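Uncharacterized protein YobA (Bacillus subtilis subsp. subtilis str. 168, PDB 4QY7) is of unknown function, a small DUF3221-family protein with an OB-fold that is probably exported. Local coordinates at residues A[51-56]-A[85-90]. Sequence-based numbering, arbitrary orientation.
Sequences VIVGLS and ATIQKY
Three backbone hydrogen bonds join Ile52 and Gly54 to Ala85 and Ile87 in a parallel ladder. Ala85 N donates to Ile52 O at 3.0 Å, and Gly54 N reaches Ala85 O at 2.9 Å. The third, from Ile87 N to Gly54 O, is longer (3.2 Å) but nearly straight, with 174° at the hydrogen and the donor in the carbonyl plane. Gly54 O is gripped twice, since a water also donates to it at 2.7 Å and donates in turn to Ile87 O, bridging the two segments. Ala85 O likewise has two neighbours, Gly54 N and the CA-H of Val53, whose CA lies 3.3 Å away.

Apolar packing follows on the face carrying Val53 and Ala85. Ile87 CG2 lies 3.7 Å from Val53 CG1 and also touches Val53 CB, while the other branch of Ile87 runs beside Leu55, with Ile87 CD1 3.9 Å from Leu55 CD2. A chi1 of 61° sets Ile87 CG1 between its backbone N and carbonyl carbon, which divides the two branches between these partners. Shortening Ile87 to alanine removes both CG2 and CD1, and is likely to leave Val53 CG1 and Leu55 CD2 without their methyl partners and open a gap in the buried layer.

Strand 84-86 thus forms one edge of the mixed sheet of this OB-fold, with strand 50-54 as its parallel neighbour. Beyond the latter, strand 20-24 pairs antiparallel through Ala21 and Leu23, and across the interior Val72 and Phe74 of strand 69-74 meet Ile87 and Ala85.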
loop_
_atom_site.group_PDB
_atom_site.type_symbol
_atom_site.label_atom_id
_atom_site.label_comp_id
_atom_site.label_asym_id
_atom_site.label_seq_id
_atom_site.Cartn_x
_atom_site.Cartn_y
_atom_site.Cartn_z
ATOM N N VAL A 51 0.254 0.665 5.449
ATOM C CA VAL A 51 -0.615 -0.410 4.983
ATOM C C VAL A 51 0.241 -1.351 4.157
ATOM O O VAL A 51 1.038 -0.862 3.323
ATOM C CB VAL A 51 -1.817 0.093 4.149
ATOM C CG1 VAL A 51 -2.738 -1.075 3.779
ATOM C CG2 VAL A 51 -2.591 1.186 4.895
ATOM N N ILE A 52 0.069 -2.657 4.324
ATOM C CA ILE A 52 0.787 -3.627 3.521
ATOM C C ILE A 52 -0.223 -4.152 2.515
ATOM O O ILE A 52 -1.272 -4.608 2.934
ATOM C CB ILE A 52 1.373 -4.725 4.435
ATOM C CG1 ILE A 52 2.441 -4.084 5.370
ATOM C CG2 ILE A 52 1.975 -5.858 3.574
ATOM C CD1 ILE A 52 2.817 -4.827 6.440
ATOM N N VAL A 53 0.059 -4.088 1.221
ATOM C CA VAL A 53 -0.874 -4.578 0.219
ATOM C C VAL A 53 -0.281 -5.806 -0.479
ATOM O O VAL A 53 0.823 -5.762 -1.001
ATOM C CB VAL A 53 -1.345 -3.509 -0.791
ATOM C CG1 VAL A 53 -2.153 -2.411 -0.071
ATOM C CG2 VAL A 53 -0.185 -2.893 -1.575
ATOM N N GLY A 54 -0.984 -6.915 -0.392
ATOM C CA GLY A 54 -0.584 -8.128 -1.070
ATOM C C GLY A 54 -0.917 -8.011 -2.545
ATOM O O GLY A 54 -2.040 -7.632 -2.899
ATOM N N LEU A 55 0.036 -8.373 -3.413
ATOM C CA LEU A 55 -0.132 -8.240 -4.868
ATOM C C LEU A 55 -0.380 -9.568 -5.625
ATOM O O LEU A 55 -0.426 -9.531 -6.867
ATOM C CB LEU A 55 1.163 -7.595 -5.414
ATOM C CG LEU A 55 1.545 -6.232 -4.809
ATOM C CD1 LEU A 55 2.918 -5.793 -5.290
ATOM C CD2 LEU A 55 0.475 -5.181 -5.093
ATOM N N SER A 56 -0.603 -10.696 -4.918
ATOM C CA SER A 56 -0.810 -12.010 -5.554
ATOM C C SER A 56 -1.908 -12.026 -6.609
ATOM O O SER A 56 -1.824 -12.818 -7.551
ATOM C CB SER A 56 -1.169 -13.058 -4.507
ATOM O OG SER A 56 -0.152 -13.164 -3.528
ATOM N N ALA A 85 -3.902 -5.990 3.344
ATOM C CA ALA A 85 -5.025 -6.462 2.548
ATOM C C ALA A 85 -4.563 -6.993 1.237
ATOM O O ALA A 85 -3.615 -6.437 0.660
ATOM C CB ALA A 85 -6.012 -5.322 2.306
ATOM N N THR A 86 -5.255 -8.023 0.728
ATOM C CA THR A 86 -5.001 -8.519 -0.636
ATOM C C THR A 86 -5.758 -7.603 -1.570
ATOM O O THR A 86 -6.967 -7.494 -1.399
ATOM C CB THR A 86 -5.513 -9.934 -0.794
ATOM O OG1 THR A 86 -4.894 -10.745 0.198
ATOM C CG2 THR A 86 -5.236 -10.485 -2.195
ATOM N N ILE A 87 -5.108 -6.930 -2.517
ATOM C CA ILE A 87 -5.841 -5.955 -3.325
ATOM C C ILE A 87 -6.276 -6.554 -4.635
ATOM O O ILE A 87 -5.642 -7.491 -5.126
ATOM C CB ILE A 87 -5.044 -4.649 -3.537
ATOM C CG1 ILE A 87 -3.695 -4.889 -4.285
ATOM C CG2 ILE A 87 -4.784 -3.987 -2.157
ATOM C CD1 ILE A 87 -3.072 -3.611 -4.915
ATOM N N GLN A 88 -7.392 -6.057 -5.170
ATOM C CA GLN A 88 -7.952 -6.538 -6.440
ATOM C C GLN A 88 -7.608 -5.603 -7.584
ATOM O O GLN A 88 -7.674 -5.998 -8.746
ATOM C CB GLN A 88 -9.483 -6.658 -6.344
ATOM C CG GLN A 88 -9.990 -7.531 -5.192
ATOM C CD GLN A 88 -9.496 -8.956 -5.260
ATOM O OE1 GLN A 88 -9.365 -9.542 -6.339
ATOM N NE2 GLN A 88 -9.236 -9.559 -4.108
ATOM N N LYS A 89 -7.260 -4.342 -7.270
ATOM C CA LYS A 89 -6.962 -3.387 -8.301
ATOM C C LYS A 89 -6.220 -2.227 -7.728
ATOM O O LYS A 89 -6.297 -1.953 -6.525
ATOM C CB LYS A 89 -8.308 -2.900 -8.884
ATOM C CG LYS A 89 -8.233 -1.762 -9.915
ATOM C CD LYS A 89 -9.567 -1.564 -10.632
ATOM C CE LYS A 89 -10.602 -0.845 -9.801
ATOM N NZ LYS A 89 -11.962 -0.986 -10.386
ATOM N N TYR A 90 -5.466 -1.535 -8.565
ATOM C CA TYR A 90 -4.892 -0.273 -8.123
ATOM C C TYR A 90 -4.904 0.700 -9.270
ATOM O O TYR A 90 -4.986 0.313 -10.445
ATOM C CB TYR A 90 -3.484 -0.373 -7.521
ATOM C CG TYR A 90 -2.443 -0.870 -8.500
ATOM C CD1 TYR A 90 -1.734 0.015 -9.300
ATOM C CD2 TYR A 90 -2.077 -2.210 -8.532
ATOM C CE1 TYR A 90 -0.795 -0.446 -10.225
ATOM C CE2 TYR A 90 -1.099 -2.672 -9.403
ATOM C CZ TYR A 90 -0.466 -1.792 -10.254
ATOM O OH TYR A 90 0.484 -2.297 -11.100
HETATM O O HOH W 1 -3.380 -8.921 -4.884
#